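Local coordinates for protein tricorn protease (Thermoplasma acidophilum, PDB 1K32) that degrades peptides as a large hexameric serine protease, probably cutting down proteasome products that reach its active site through gated beta-propeller channels, at residues A[136-141]-A[145-150]; A[742-745]-A[750-753]. All blocks are in the same frame, centred on the assembly; numbering follows the deposited sequence.

Contact 1: A[136-141]-A[145-150]; sequences LYRVEN and NFVPLN
Asn145 donates a hydrogen bond from its carboxamide to the carboxylate of Glu140 where strands 136-140 and 145-148 run antiparallel as a beta hairpin, the last two strands of a four-stranded beta-propeller blade. ND2 of Asn145 meets OE2 of Glu140 at 2.9 Å; the acceptor lies in the amide plane, but the N-H arrives from above the carboxylate plane, the two planes being 47° apart. Asn145 OD1 is hydrogen-bonded outside the blade. Glu140 OE1 has a long salt bridge along its own strand, 3.8 Å to Arg138 NH1.

The backbone ladder continues the pairing. Arg138 and Val147 form a hydrogen-bonded pair, with Arg138 N to Val147 O at 2.7 Å and the return bond from Val147 N nearly straight. Glu140 N also reaches Asn145 O, while the bond from Asn145 N to Glu140 O is weak. At the other end, Leu136 O takes both Leu149 N and a water, and the same water accepts from Asn150 N.

Val147 sits among the polar groups on the Arg138 face: its CB lies over one face of the guanidinium, near the rim, and its CG2 is 3.5 Å from Glu140 OE1. Cutting Glu140 back to an alanine would probably leave Asn145 ND2 without this acceptor and Arg138 without its long salt-bridge partner.

On the opposite face Val139 and Phe146 lie side by side, and Phe98 and Tyr796 also meet the Phe146 ring. Tyr137, its OH bonded to Gln128, has CG anti to the carbonyl carbon (chi1 -58°), which brings the ring obliquely across Pro148, with CE1 3.8 Å from Pro148 CB.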
ATOM      1  N   LEU A 136       9.072 -63.933 -18.223  1.00 22.68           N
ATOM      2  CA  LEU A 136       9.058 -64.268 -19.650  1.00 20.91           C
ATOM      3  C   LEU A 136       7.666 -64.160 -20.269  1.00 22.15           C
ATOM      4  O   LEU A 136       6.676 -64.593 -19.674  1.00 22.68           O
ATOM      5  CB  LEU A 136       9.567 -65.692 -19.863  1.00 19.28           C
ATOM      6  CG  LEU A 136      10.999 -65.962 -19.392  1.00 21.15           C
ATOM      7  CD1 LEU A 136      11.344 -67.416 -19.626  1.00 17.72           C
ATOM      8  CD2 LEU A 136      11.963 -65.041 -20.139  1.00 19.03           C
ATOM      9  N   TYR A 137       7.605 -63.595 -21.472  1.00 21.72           N
ATOM     10  CA  TYR A 137       6.350 -63.445 -22.194  1.00 22.80           C
ATOM     11  C   TYR A 137       6.576 -63.726 -23.680  1.00 24.16           C
ATOM     12  O   TYR A 137       7.616 -63.362 -24.239  1.00 23.81           O
ATOM     13  CB  TYR A 137       5.818 -62.009 -22.070  1.00 25.04           C
ATOM     14  CG  TYR A 137       5.581 -61.519 -20.664  1.00 25.01           C
ATOM     15  CD1 TYR A 137       4.294 -61.501 -20.122  1.00 25.24           C
ATOM     16  CD2 TYR A 137       6.641 -61.055 -19.877  1.00 25.82           C
ATOM     17  CE1 TYR A 137       4.065 -61.026 -18.835  1.00 23.76           C
ATOM     18  CE2 TYR A 137       6.423 -60.579 -18.587  1.00 25.30           C
ATOM     19  CZ  TYR A 137       5.133 -60.565 -18.076  1.00 25.74           C
ATOM     20  OH  TYR A 137       4.909 -60.074 -16.821  1.00 23.25           O
ATOM     21  N   ARG A 138       5.616 -64.390 -24.317  1.00 22.22           N
ATOM     22  CA  ARG A 138       5.716 -64.629 -25.749  1.00 21.79           C
ATOM     23  C   ARG A 138       5.057 -63.400 -26.356  1.00 21.14           C
ATOM     24  O   ARG A 138       3.979 -63.010 -25.926  1.00 20.03           O
ATOM     25  CB  ARG A 138       4.940 -65.873 -26.184  1.00 21.73           C
ATOM     26  CG  ARG A 138       4.916 -66.013 -27.697  1.00 22.71           C
ATOM     27  CD  ARG A 138       4.358 -67.341 -28.187  1.00 28.33           C
ATOM     28  NE  ARG A 138       2.950 -67.521 -27.840  1.00 29.35           N
ATOM     29  CZ  ARG A 138       2.535 -68.129 -26.739  1.00 29.39           C
ATOM     30  NH1 ARG A 138       1.241 -68.252 -26.490  1.00 29.49           N
ATOM     31  NH2 ARG A 138       3.426 -68.631 -25.895  1.00 32.13           N
ATOM     32  N   VAL A 139       5.706 -62.784 -27.338  1.00 19.71           N
ATOM     33  CA  VAL A 139       5.148 -61.595 -27.955  1.00 19.95           C
ATOM     34  C   VAL A 139       4.219 -61.965 -29.111  1.00 22.21           C
ATOM     35  O   VAL A 139       4.521 -62.860 -29.908  1.00 21.56           O
ATOM     36  CB  VAL A 139       6.256 -60.665 -28.488  1.00 20.64           C
ATOM     37  CG1 VAL A 139       5.626 -59.395 -29.075  1.00 17.57           C
ATOM     38  CG2 VAL A 139       7.238 -60.321 -27.355  1.00 16.12           C
ATOM     39  N   GLU A 140       3.100 -61.255 -29.205  1.00 21.24           N
ATOM     40  CA  GLU A 140       2.129 -61.509 -30.254  1.00 23.06           C
ATOM     41  C   GLU A 140       1.757 -60.228 -30.998  1.00 23.80           C
ATOM     42  O   GLU A 140       1.653 -59.151 -30.404  1.00 20.84           O
ATOM     43  CB  GLU A 140       0.857 -62.148 -29.665  1.00 21.92           C
ATOM     44  CG  GLU A 140       1.052 -63.549 -29.095  1.00 25.93           C
ATOM     45  CD  GLU A 140      -0.251 -64.215 -28.627  1.00 25.29           C
ATOM     46  OE1 GLU A 140      -0.296 -65.455 -28.572  1.00 28.78           O
ATOM     47  OE2 GLU A 140      -1.226 -63.517 -28.299  1.00 28.01           O
ATOM     48  N   ASN A 141       1.560 -60.366 -32.308  1.00 26.05           N
ATOM     49  CA  ASN A 141       1.154 -59.250 -33.154  1.00 28.45           C
ATOM     50  C   ASN A 141       1.998 -58.021 -32.908  1.00 26.83           C
ATOM     51  O   ASN A 141       1.458 -56.936 -32.689  1.00 25.89           O
ATOM     52  CB  ASN A 141      -0.302 -58.872 -32.880  1.00 32.27           C
ATOM     53  CG  ASN A 141      -1.238 -60.015 -33.064  1.00 37.10           C
ATOM     54  OD1 ASN A 141      -1.321 -60.580 -34.151  1.00 41.69           O
ATOM     55  ND2 ASN A 141      -1.970 -60.370 -32.005  1.00 40.78           N
ATOM     56  N   ASN A 145      -0.248 -58.006 -27.783  1.00 24.37           N
ATOM     57  CA  ASN A 145      -0.550 -58.828 -26.622  1.00 25.43           C
ATOM     58  C   ASN A 145       0.696 -59.567 -26.130  1.00 25.14           C
ATOM     59  O   ASN A 145       1.585 -59.898 -26.912  1.00 26.63           O
ATOM     60  CB  ASN A 145      -1.654 -59.832 -26.995  1.00 26.12           C
ATOM     61  CG  ASN A 145      -2.089 -60.705 -25.826  1.00 28.78           C
ATOM     62  OD1 ASN A 145      -2.569 -60.210 -24.802  1.00 28.57           O
ATOM     63  ND2 ASN A 145      -1.928 -62.016 -25.978  1.00 27.57           N
ATOM     64  N   PHE A 146       0.768 -59.810 -24.829  1.00 23.28           N
ATOM     65  CA  PHE A 146       1.910 -60.523 -24.264  1.00 23.60           C
ATOM     66  C   PHE A 146       1.372 -61.681 -23.451  1.00 24.04           C
ATOM     67  O   PHE A 146       0.506 -61.507 -22.591  1.00 24.63           O
ATOM     68  CB  PHE A 146       2.757 -59.611 -23.371  1.00 21.31           C
ATOM     69  CG  PHE A 146       3.333 -58.432 -24.088  1.00 22.14           C
ATOM     70  CD1 PHE A 146       2.558 -57.296 -24.319  1.00 21.29           C
ATOM     71  CD2 PHE A 146       4.635 -58.469 -24.580  1.00 20.14           C
ATOM     72  CE1 PHE A 146       3.080 -56.217 -25.030  1.00 21.36           C
ATOM     73  CE2 PHE A 146       5.160 -57.400 -25.291  1.00 19.23           C
ATOM     74  CZ  PHE A 146       4.391 -56.270 -25.520  1.00 17.82           C
ATOM     75  N   VAL A 147       1.891 -62.867 -23.737  1.00 22.79           N
ATOM     76  CA  VAL A 147       1.459 -64.072 -23.065  1.00 23.11           C
ATOM     77  C   VAL A 147       2.559 -64.544 -22.125  1.00 23.32           C
ATOM     78  O   VAL A 147       3.642 -64.910 -22.567  1.00 18.14           O
ATOM     79  CB  VAL A 147       1.166 -65.199 -24.085  1.00 23.20           C
ATOM     80  CG1 VAL A 147       0.688 -66.424 -23.356  1.00 21.08           C
ATOM     81  CG2 VAL A 147       0.136 -64.725 -25.129  1.00 22.41           C
ATOM     82  N   PRO A 148       2.281 -64.545 -20.813  1.00 23.50           N
ATOM     83  CA  PRO A 148       3.257 -64.974 -19.807  1.00 23.81           C
ATOM     84  C   PRO A 148       3.511 -66.476 -19.869  1.00 23.51           C
ATOM     85  O   PRO A 148       2.583 -67.268 -20.050  1.00 24.49           O
ATOM     86  CB  PRO A 148       2.603 -64.535 -18.494  1.00 23.41           C
ATOM     87  CG  PRO A 148       1.146 -64.717 -18.774  1.00 23.25           C
ATOM     88  CD  PRO A 148       1.008 -64.151 -20.180  1.00 24.44           C
ATOM     89  N   LEU A 149       4.769 -66.873 -19.739  1.00 22.91           N
ATOM     90  CA  LEU A 149       5.103 -68.292 -19.772  1.00 20.58           C
ATOM     91  C   LEU A 149       5.028 -68.856 -18.373  1.00 20.47           C
ATOM     92  O   LEU A 149       4.981 -70.063 -18.190  1.00 20.20           O
ATOM     93  CB  LEU A 149       6.499 -68.500 -20.364  1.00 22.24           C
ATOM     94  CG  LEU A 149       6.703 -67.906 -21.765  1.00 23.73           C
ATOM     95  CD1 LEU A 149       7.971 -68.490 -22.360  1.00 22.77           C
ATOM     96  CD2 LEU A 149       5.497 -68.213 -22.671  1.00 22.70           C
ATOM     97  N   ASN A 150       5.022 -67.967 -17.383  1.00 21.75           N
ATOM     98  CA  ASN A 150       4.925 -68.343 -15.975  1.00 21.33           C
ATOM     99  C   ASN A 150       5.992 -69.305 -15.501  1.00 20.98           C
ATOM    100  O   ASN A 150       5.689 -70.267 -14.796  1.00 19.47           O
ATOM    101  CB  ASN A 150       3.552 -68.952 -15.709  1.00 22.24           C
ATOM    102  CG  ASN A 150       2.446 -67.964 -15.936  1.00 24.02           C
ATOM    103  OD1 ASN A 150       1.416 -68.292 -16.509  1.00 26.73           O
ATOM    104  ND2 ASN A 150       2.655 -66.737 -15.486  1.00 22.85           N
TER
HETATM  105  O   HOH W   1       5.829 -65.072 -17.176  1.00 19.32           O

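Contact 2: A[742-745]-A[750-753]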
ATOM      1  N   ASP A 742      -3.711 -55.220 -15.722  1.00 22.86           N
ATOM      2  CA  ASP A 742      -3.061 -56.123 -16.669  1.00 23.79           C
ATOM      3  C   ASP A 742      -4.092 -56.398 -17.768  1.00 25.15           C
ATOM      4  O   ASP A 742      -5.236 -56.755 -17.474  1.00 23.54           O
ATOM      5  CB  ASP A 742      -2.669 -57.429 -15.993  1.00 22.86           C
ATOM      6  CG  ASP A 742      -1.412 -57.298 -15.141  1.00 25.41           C
ATOM      7  OD1 ASP A 742      -1.103 -58.259 -14.415  1.00 23.26           O
ATOM      8  OD2 ASP A 742      -0.738 -56.245 -15.201  1.00 23.87           O
ATOM      9  N   PHE A 743      -3.704 -56.227 -19.028  1.00 26.64           N
ATOM     10  CA  PHE A 743      -4.654 -56.460 -20.120  1.00 27.66           C
ATOM     11  C   PHE A 743      -4.385 -57.748 -20.883  1.00 29.05           C
ATOM     12  O   PHE A 743      -3.236 -58.151 -21.058  1.00 27.80           O
ATOM     13  CB  PHE A 743      -4.645 -55.294 -21.107  1.00 25.98           C
ATOM     14  CG  PHE A 743      -4.658 -53.949 -20.457  1.00 26.61           C
ATOM     15  CD1 PHE A 743      -3.506 -53.160 -20.440  1.00 24.28           C
ATOM     16  CD2 PHE A 743      -5.812 -53.470 -19.843  1.00 26.28           C
ATOM     17  CE1 PHE A 743      -3.504 -51.918 -19.823  1.00 24.04           C
ATOM     18  CE2 PHE A 743      -5.818 -52.224 -19.220  1.00 25.91           C
ATOM     19  CZ  PHE A 743      -4.658 -51.444 -19.208  1.00 24.17           C
ATOM     20  N   LYS A 744      -5.465 -58.375 -21.344  1.00 29.99           N
ATOM     21  CA  LYS A 744      -5.394 -59.616 -22.102  1.00 32.10           C
ATOM     22  C   LYS A 744      -6.280 -59.469 -23.342  1.00 32.44           C
ATOM     23  O   LYS A 744      -7.473 -59.171 -23.235  1.00 29.25           O
ATOM     24  CB  LYS A 744      -5.883 -60.779 -21.229  1.00 33.77           C
ATOM     25  CG  LYS A 744      -5.909 -62.136 -21.901  1.00 40.04           C
ATOM     26  CD  LYS A 744      -6.549 -63.178 -20.971  1.00 44.70           C
ATOM     27  CE  LYS A 744      -6.765 -64.527 -21.657  1.00 45.88           C
ATOM     28  NZ  LYS A 744      -7.535 -65.484 -20.802  1.00 45.85           N
ATOM     29  N   LEU A 745      -5.689 -59.657 -24.518  1.00 32.48           N
ATOM     30  CA  LEU A 745      -6.435 -59.549 -25.763  1.00 35.37           C
ATOM     31  C   LEU A 745      -7.304 -60.792 -25.893  1.00 35.87           C
ATOM     32  O   LEU A 745      -6.792 -61.892 -26.083  1.00 36.14           O
ATOM     33  CB  LEU A 745      -5.459 -59.439 -26.946  1.00 36.40           C
ATOM     34  CG  LEU A 745      -5.918 -59.107 -28.374  1.00 37.34           C
ATOM     35  CD1 LEU A 745      -6.508 -60.322 -29.034  1.00 38.98           C
ATOM     36  CD2 LEU A 745      -6.908 -57.953 -28.346  1.00 37.54           C
ATOM     37  N   TYR A 750      -9.639 -55.958 -25.569  1.00 25.39           N
ATOM     38  CA  TYR A 750      -8.762 -56.126 -24.427  1.00 24.53           C
ATOM     39  C   TYR A 750      -9.662 -56.206 -23.211  1.00 25.38           C
ATOM     40  O   TYR A 750     -10.565 -55.373 -23.050  1.00 26.10           O
ATOM     41  CB  TYR A 750      -7.832 -54.925 -24.224  1.00 23.18           C
ATOM     42  CG  TYR A 750      -6.642 -54.853 -25.144  1.00 22.30           C
ATOM     43  CD1 TYR A 750      -6.597 -53.916 -26.175  1.00 20.16           C
ATOM     44  CD2 TYR A 750      -5.542 -55.698 -24.965  1.00 21.53           C
ATOM     45  CE1 TYR A 750      -5.498 -53.813 -27.001  1.00 20.40           C
ATOM     46  CE2 TYR A 750      -4.424 -55.599 -25.793  1.00 20.56           C
ATOM     47  CZ  TYR A 750      -4.412 -54.650 -26.806  1.00 20.09           C
ATOM     48  OH  TYR A 750      -3.313 -54.499 -27.606  1.00 20.41           O
ATOM     49  N   VAL A 751      -9.428 -57.203 -22.364  1.00 24.60           N
ATOM     50  CA  VAL A 751     -10.186 -57.350 -21.130  1.00 26.31           C
ATOM     51  C   VAL A 751      -9.222 -57.057 -19.976  1.00 27.51           C
ATOM     52  O   VAL A 751      -8.033 -57.393 -20.049  1.00 28.73           O
ATOM     53  CB  VAL A 751     -10.735 -58.785 -20.961  1.00 27.17           C
ATOM     54  CG1 VAL A 751      -9.592 -59.784 -20.940  1.00 29.22           C
ATOM     55  CG2 VAL A 751     -11.533 -58.895 -19.669  1.00 27.28           C
ATOM     56  N   VAL A 752      -9.716 -56.409 -18.928  1.00 28.07           N
ATOM     57  CA  VAL A 752      -8.880 -56.127 -17.767  1.00 27.84           C
ATOM     58  C   VAL A 752      -8.736 -57.449 -17.021  1.00 27.88           C
ATOM     59  O   VAL A 752      -9.644 -57.874 -16.306  1.00 27.28           O
ATOM     60  CB  VAL A 752      -9.529 -55.088 -16.839  1.00 27.29           C
ATOM     61  CG1 VAL A 752      -8.670 -54.895 -15.587  1.00 26.94           C
ATOM     62  CG2 VAL A 752      -9.687 -53.776 -17.576  1.00 28.88           C
ATOM     63  N   ALA A 753      -7.595 -58.103 -17.209  1.00 27.99           N
ATOM     64  CA  ALA A 753      -7.341 -59.396 -16.584  1.00 28.90           C
ATOM     65  C   ALA A 753      -7.179 -59.273 -15.083  1.00 30.98           C
ATOM     66  O   ALA A 753      -7.524 -60.194 -14.342  1.00 31.50           O
ATOM     67  CB  ALA A 753      -6.096 -60.033 -17.188  1.00 28.70           C
TER
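Strands 742-745 and 750-753 run antiparallel with their axes 140° apart, Lys744 and Val751 forming the hydrogen-bonded pair between the non-hydrogen-bonded pairs Phe743-Val752 and Leu745-Tyr750. Val751 N gives to Lys744 O and Lys744 N gives to Val751 O, while a shorter but more bent bond joins Ala753 N to Asp742 O at 2.7 Å.

The side chains of Phe743, Leu745, Tyr750 and Val752 share one face of the hairpin. Leu745 sets its CD2 over the centre of the Tyr750 ring in a CH-pi contact, 4.2 Å from the centroid and only 8° off the ring normal. CD2 of the same ring also touches Phe743 CB, at 4.0 Å, so the tyrosine lies between residues two apart on the facing strand. Its hydroxyl is bonded to Ile144 O, outside the hairpin.

This hairpin belongs to the PDZ domain. Strand 780-784 carries the sheet on beyond strand 749-755, and helix 795-800 packs against Phe743 through Ile795 and Leu799. Val752 approaches the Phe743 ring at its edge, with CG2 4.5 Å from CE2.

On the other face Val751 places CG1 between its backbone N and carbonyl carbon (chi1 60°), which turns this methyl onto the facing strand: it is 3.2 Å from Lys744 O and also touches Lys744 CB. From there the lysine runs out fully extended, carrying its ammonium clear of the hairpin. Next to it, Ala753 CB rests 4.1 Å from Lys744 CB. Asp742, beyond the pair, turns its carboxylate to Arg833 and to the hydroxyl of Tyr756.

In the fold
Both contacts are antiparallel hairpins, yet they belong to different domains: contact 1 closes a propeller blade, contact 2 lies in the PDZ domain about 13 Å away, centre to centre. Both are partly buried. The Arg138 face of contact 1 joins a buried amide to a carboxylate and a guanidinium that are partly exposed, whereas the Lys744 face of contact 2 is mostly aliphatic apart from that one outgoing lysine. The two domains meet here: a probable hydrogen bond from Leu745 N to Asn145 OD1, 3.2 Å long, joins the two contacts directly, and each hairpin also sends an aromatic side chain to the other domain.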